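Long-range contact in endolysin 2638A (Staphylococcus phage 2638A, PDB 7AQH), which degrades staphylococcal peptidoglycan to lyse the host cell, this chain being its C-terminal SH3b cell wall-binding domain: residues T19-K31 with G36-T48. Sequence-based numbering, arbitrary orientation.
Sequences TVTAPEGIITRYK and GHPQAGVLQKGQT
The antiparallel hairpin of strands 26-30 and 39-43, part of the SH3b cell wall-binding domain, pairs I26 with L43 and I27 with V42. I26 and L43 are hydrogen-bonded in both directions; I26 N to L43 O is 2.7 Å. Further along, T28 N gives a nearly straight bond to G41 O, and A40 N reaches T28 O at 2.6 Å from above the carbonyl plane. Y30 N bonds P38 O. T28 OG1 sits between its own backbone N and carbonyl carbon (chi1 61°), which brings it to G41 O for a weak second bond. G41 has backbone angles that suit glycine.

Toward the loop that joins the two strands, A40 CB lies over the centre of the Y30 ring, 3.3 Å from its centroid, a CH-pi contact. K31 CB does the same over the H37 ring, at 3.7 Å; W34 meets that ring edge-to-face. R29 bends at chi2 (-70°), and its NH1 makes a weak bond to H37 O. The CG2 methyl of I27 lies over one guanidinium face, toward its rim, and also touches the amide of Q39.

At the other end two turns meet, type I at A22-G25 and type II at Q44-Q47. V20 N bonds Q47 O, and G46 N bonds V20 O at 2.9 Å. V20 CG2 packs on L43 CD2, while L43 also touches M75 of strand 72-77. The K45 chain runs extended to its last bend, and NZ reaches T21 O at 3.1 Å.

Backbone bonds thus fix the pairing at both ends. The side chains of I26, T28 and L43 face strand 72-77, whereas I27 and V42 form a small apolar patch on the outer face.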
loop_
_atom_site.group_PDB
_atom_site.type_symbol
_atom_site.label_atom_id
_atom_site.label_comp_id
_atom_site.label_asym_id
_atom_site.label_seq_id
_atom_site.Cartn_x
_atom_site.Cartn_y
_atom_site.Cartn_z
ATOM N N THR A 19 -6.863 8.895 1.085
ATOM C CA THR A 19 -7.717 9.302 -0.026
ATOM C C THR A 19 -6.894 9.319 -1.307
ATOM O O THR A 19 -5.898 10.044 -1.401
ATOM C CB THR A 19 -8.340 10.678 0.218
ATOM O OG1 THR A 19 -8.521 10.888 1.625
ATOM C CG2 THR A 19 -9.675 10.807 -0.518
ATOM N N VAL A 20 -7.314 8.521 -2.290
ATOM C CA VAL A 20 -6.558 8.397 -3.530
ATOM C C VAL A 20 -6.687 9.683 -4.334
ATOM O O VAL A 20 -7.797 10.167 -4.592
ATOM C CB VAL A 20 -7.043 7.184 -4.337
ATOM C CG1 VAL A 20 -6.393 7.164 -5.712
ATOM C CG2 VAL A 20 -6.752 5.895 -3.583
ATOM N N THR A 21 -5.546 10.244 -4.734
ATOM C CA THR A 21 -5.512 11.419 -5.590
ATOM C C THR A 21 -4.883 11.132 -6.946
ATOM O O THR A 21 -4.823 12.034 -7.788
ATOM C CB THR A 21 -4.757 12.568 -4.904
ATOM O OG1 THR A 21 -4.964 13.780 -5.639
ATOM C CG2 THR A 21 -3.268 12.269 -4.847
ATOM N N ALA A 22 -4.417 9.909 -7.176
ATOM C CA ALA A 22 -3.833 9.557 -8.461
ATOM C C ALA A 22 -4.898 9.633 -9.550
ATOM O O ALA A 22 -5.994 9.082 -9.379
ATOM C CB ALA A 22 -3.227 8.155 -8.409
ATOM N N PRO A 23 -4.624 10.307 -10.669
ATOM C CA PRO A 23 -5.678 10.507 -11.682
ATOM C C PRO A 23 -6.368 9.222 -12.117
ATOM O O PRO A 23 -7.604 9.142 -12.090
ATOM C CB PRO A 23 -4.914 11.174 -12.833
ATOM C CG PRO A 23 -3.761 11.865 -12.165
ATOM C CD PRO A 23 -3.361 10.971 -11.032
ATOM N N GLU A 24 -5.599 8.205 -12.510
ATOM C CA GLU A 24 -6.130 6.954 -13.033
ATOM C C GLU A 24 -6.386 5.922 -11.937
ATOM O O GLU A 24 -6.592 4.740 -12.241
ATOM C CB GLU A 24 -5.160 6.394 -14.082
ATOM C CG GLU A 24 -5.496 5.019 -14.642
ATOM C CD GLU A 24 -6.717 5.018 -15.536
ATOM O OE1 GLU A 24 -6.893 5.977 -16.319
ATOM O OE2 GLU A 24 -7.503 4.051 -15.455
ATOM N N GLY A 25 -6.406 6.342 -10.675
ATOM C CA GLY A 25 -6.638 5.411 -9.592
ATOM C C GLY A 25 -5.391 4.609 -9.275
ATOM O O GLY A 25 -4.324 4.780 -9.869
ATOM N N ILE A 26 -5.534 3.703 -8.312
ATOM C CA ILE A 26 -4.436 2.857 -7.867
ATOM C C ILE A 26 -4.880 1.402 -7.923
ATOM O O ILE A 26 -5.996 1.065 -7.513
ATOM C CB ILE A 26 -3.967 3.228 -6.445
ATOM C CG1 ILE A 26 -3.732 4.735 -6.348
ATOM C CG2 ILE A 26 -2.699 2.470 -6.093
ATOM C CD1 ILE A 26 -3.360 5.206 -4.963
ATOM N N ILE A 27 -4.003 0.543 -8.437
ATOM C CA ILE A 27 -4.286 -0.885 -8.534
ATOM C C ILE A 27 -3.950 -1.547 -7.206
ATOM O O ILE A 27 -2.872 -1.322 -6.640
ATOM C CB ILE A 27 -3.495 -1.520 -9.688
ATOM C CG1 ILE A 27 -3.918 -0.908 -11.026
ATOM C CG2 ILE A 27 -3.691 -3.027 -9.701
ATOM C CD1 ILE A 27 -3.125 -1.421 -12.210
ATOM N N THR A 28 -4.873 -2.363 -6.703
ATOM C CA THR A 28 -4.703 -3.070 -5.443
ATOM C C THR A 28 -4.412 -4.543 -5.699
ATOM O O THR A 28 -4.785 -5.098 -6.737
ATOM C CB THR A 28 -5.949 -2.934 -4.563
ATOM O OG1 THR A 28 -7.075 -3.513 -5.235
ATOM C CG2 THR A 28 -6.238 -1.466 -4.276
ATOM N N ARG A 29 -3.739 -5.172 -4.738
ATOM C CA ARG A 29 -3.280 -6.547 -4.867
ATOM C C ARG A 29 -3.759 -7.370 -3.680
ATOM O O ARG A 29 -4.087 -6.837 -2.617
ATOM C CB ARG A 29 -1.748 -6.620 -4.962
ATOM C CG ARG A 29 -1.147 -5.828 -6.112
ATOM C CD ARG A 29 -1.457 -6.465 -7.458
ATOM N NE ARG A 29 -0.977 -5.652 -8.572
ATOM C CZ ARG A 29 -1.048 -6.017 -9.848
ATOM N NH1 ARG A 29 -1.577 -7.186 -10.178
ATOM N NH2 ARG A 29 -0.586 -5.212 -10.795
ATOM N N TYR A 30 -3.797 -8.687 -3.872
ATOM C CA TYR A 30 -4.088 -9.616 -2.792
ATOM C C TYR A 30 -2.787 -10.175 -2.209
ATOM O O TYR A 30 -1.687 -9.919 -2.709
ATOM C CB TYR A 30 -5.003 -10.747 -3.285
ATOM C CG TYR A 30 -6.456 -10.349 -3.482
ATOM C CD1 TYR A 30 -7.211 -9.848 -2.428
ATOM C CD2 TYR A 30 -7.074 -10.479 -4.723
ATOM C CE1 TYR A 30 -8.538 -9.482 -2.604
ATOM C CE2 TYR A 30 -8.401 -10.115 -4.905
ATOM C CZ TYR A 30 -9.126 -9.617 -3.844
ATOM O OH TYR A 30 -10.442 -9.256 -4.029
ATOM N N LYS A 31 -2.926 -10.950 -1.130
ATOM C CA LYS A 31 -1.827 -11.700 -0.527
ATOM C C LYS A 31 -0.790 -10.798 0.128
ATOM O O LYS A 31 -0.547 -10.914 1.333
ATOM C CB LYS A 31 -1.155 -12.617 -1.550
ATOM C CG LYS A 31 -2.051 -13.738 -2.083
ATOM C CD LYS A 31 -1.315 -14.565 -3.124
ATOM C CE LYS A 31 -0.301 -15.490 -2.448
ATOM N NZ LYS A 31 0.276 -16.452 -3.421
ATOM N N GLY A 36 3.578 -8.495 -8.273
ATOM C CA GLY A 36 3.345 -9.782 -8.900
ATOM C C GLY A 36 2.146 -10.554 -8.392
ATOM O O GLY A 36 1.771 -11.555 -9.010
ATOM N N HIS A 37 1.537 -10.122 -7.292
ATOM C CA HIS A 37 0.384 -10.823 -6.751
ATOM C C HIS A 37 -0.869 -10.531 -7.570
ATOM O O HIS A 37 -0.915 -9.569 -8.341
ATOM C CB HIS A 37 0.163 -10.435 -5.293
ATOM C CG HIS A 37 1.082 -11.130 -4.337
ATOM N ND1 HIS A 37 1.514 -10.551 -3.162
ATOM C CD2 HIS A 37 1.647 -12.360 -4.379
ATOM C CE1 HIS A 37 2.308 -11.392 -2.524
ATOM N NE2 HIS A 37 2.405 -12.498 -3.241
ATOM N N PRO A 38 -1.906 -11.354 -7.418
ATOM C CA PRO A 38 -3.148 -11.125 -8.165
ATOM C C PRO A 38 -3.764 -9.776 -7.823
ATOM O O PRO A 38 -3.700 -9.312 -6.682
ATOM C CB PRO A 38 -4.048 -12.284 -7.721
ATOM C CG PRO A 38 -3.103 -13.332 -7.217
ATOM C CD PRO A 38 -1.967 -12.578 -6.601
ATOM N N GLN A 39 -4.365 -9.147 -8.830
ATOM C CA GLN A 39 -4.989 -7.846 -8.635
ATOM C C GLN A 39 -6.292 -7.985 -7.857
ATOM O O GLN A 39 -7.079 -8.906 -8.090
ATOM C CB GLN A 39 -5.252 -7.179 -9.984
ATOM C CG GLN A 39 -5.969 -5.843 -9.889
ATOM C CD GLN A 39 -6.045 -5.128 -11.223
ATOM O OE1 GLN A 39 -5.458 -5.569 -12.212
ATOM N NE2 GLN A 39 -6.778 -4.021 -11.260
ATOM N N ALA A 40 -6.514 -7.059 -6.926
ATOM C CA ALA A 40 -7.703 -7.059 -6.086
ATOM C C ALA A 40 -8.711 -5.983 -6.467
ATOM O O ALA A 40 -9.777 -5.907 -5.846
ATOM C CB ALA A 40 -7.310 -6.896 -4.613
ATOM N N GLY A 41 -8.409 -5.153 -7.461
ATOM C CA GLY A 41 -9.283 -4.088 -7.895
ATOM C C GLY A 41 -8.512 -2.806 -8.100
ATOM O O GLY A 41 -7.277 -2.783 -8.091
ATOM N N VAL A 42 -9.251 -1.713 -8.287
ATOM C CA VAL A 42 -8.656 -0.399 -8.510
ATOM C C VAL A 42 -9.396 0.621 -7.656
ATOM O O VAL A 42 -10.623 0.737 -7.747
ATOM C CB VAL A 42 -8.705 0.016 -9.992
ATOM C CG1 VAL A 42 -8.247 1.458 -10.151
ATOM C CG2 VAL A 42 -7.850 -0.919 -10.831
ATOM N N LEU A 43 -8.656 1.352 -6.826
ATOM C CA LEU A 43 -9.216 2.449 -6.046
ATOM C C LEU A 43 -9.047 3.743 -6.835
ATOM O O LEU A 43 -7.917 4.175 -7.095
ATOM C CB LEU A 43 -8.539 2.553 -4.681
ATOM C CG LEU A 43 -9.323 3.310 -3.605
ATOM C CD1 LEU A 43 -10.635 2.604 -3.298
ATOM C CD2 LEU A 43 -8.492 3.474 -2.344
ATOM N N GLN A 44 -10.163 4.354 -7.217
ATOM C CA GLN A 44 -10.152 5.523 -8.083
ATOM C C GLN A 44 -9.965 6.804 -7.274
ATOM O O GLN A 44 -10.081 6.824 -6.046
ATOM C CB GLN A 44 -11.448 5.607 -8.889
ATOM C CG GLN A 44 -11.832 4.325 -9.613
ATOM C CD GLN A 44 -13.184 4.425 -10.294
ATOM O OE1 GLN A 44 -14.023 3.533 -10.166
ATOM N NE2 GLN A 44 -13.402 5.513 -11.027
ATOM N N LYS A 45 -9.667 7.888 -7.990
ATOM C CA LYS A 45 -9.512 9.188 -7.356
ATOM C C LYS A 45 -10.757 9.546 -6.553
ATOM O O LYS A 45 -11.883 9.212 -6.927
ATOM C CB LYS A 45 -9.249 10.264 -8.410
ATOM C CG LYS A 45 -8.976 11.648 -7.841
ATOM C CD LYS A 45 -8.501 12.615 -8.920
ATOM C CE LYS A 45 -8.333 14.025 -8.374
ATOM N NZ LYS A 45 -7.131 14.147 -7.510
ATOM N N GLY A 46 -10.541 10.222 -5.428
ATOM C CA GLY A 46 -11.610 10.624 -4.547
ATOM C C GLY A 46 -12.018 9.585 -3.522
ATOM O O GLY A 46 -12.480 9.949 -2.437
ATOM N N GLN A 47 -11.859 8.302 -3.837
ATOM C CA GLN A 47 -12.232 7.254 -2.899
ATOM C C GLN A 47 -11.247 7.200 -1.739
ATOM O O GLN A 47 -10.046 7.434 -1.909
ATOM C CB GLN A 47 -12.291 5.898 -3.600
ATOM C CG GLN A 47 -13.402 5.779 -4.628
ATOM C CD GLN A 47 -13.448 4.412 -5.276
ATOM O OE1 GLN A 47 -12.416 3.841 -5.626
ATOM N NE2 GLN A 47 -14.652 3.874 -5.429
ATOM N N THR A 48 -11.764 6.893 -0.552
ATOM C CA THR A 48 -10.980 6.877 0.672
ATOM C C THR A 48 -11.094 5.522 1.355
ATOM O O THR A 48 -12.143 4.871 1.317
ATOM C CB THR A 48 -11.438 7.970 1.645
ATOM O OG1 THR A 48 -11.336 9.252 1.017
ATOM C CG2 THR A 48 -10.581 7.953 2.900
#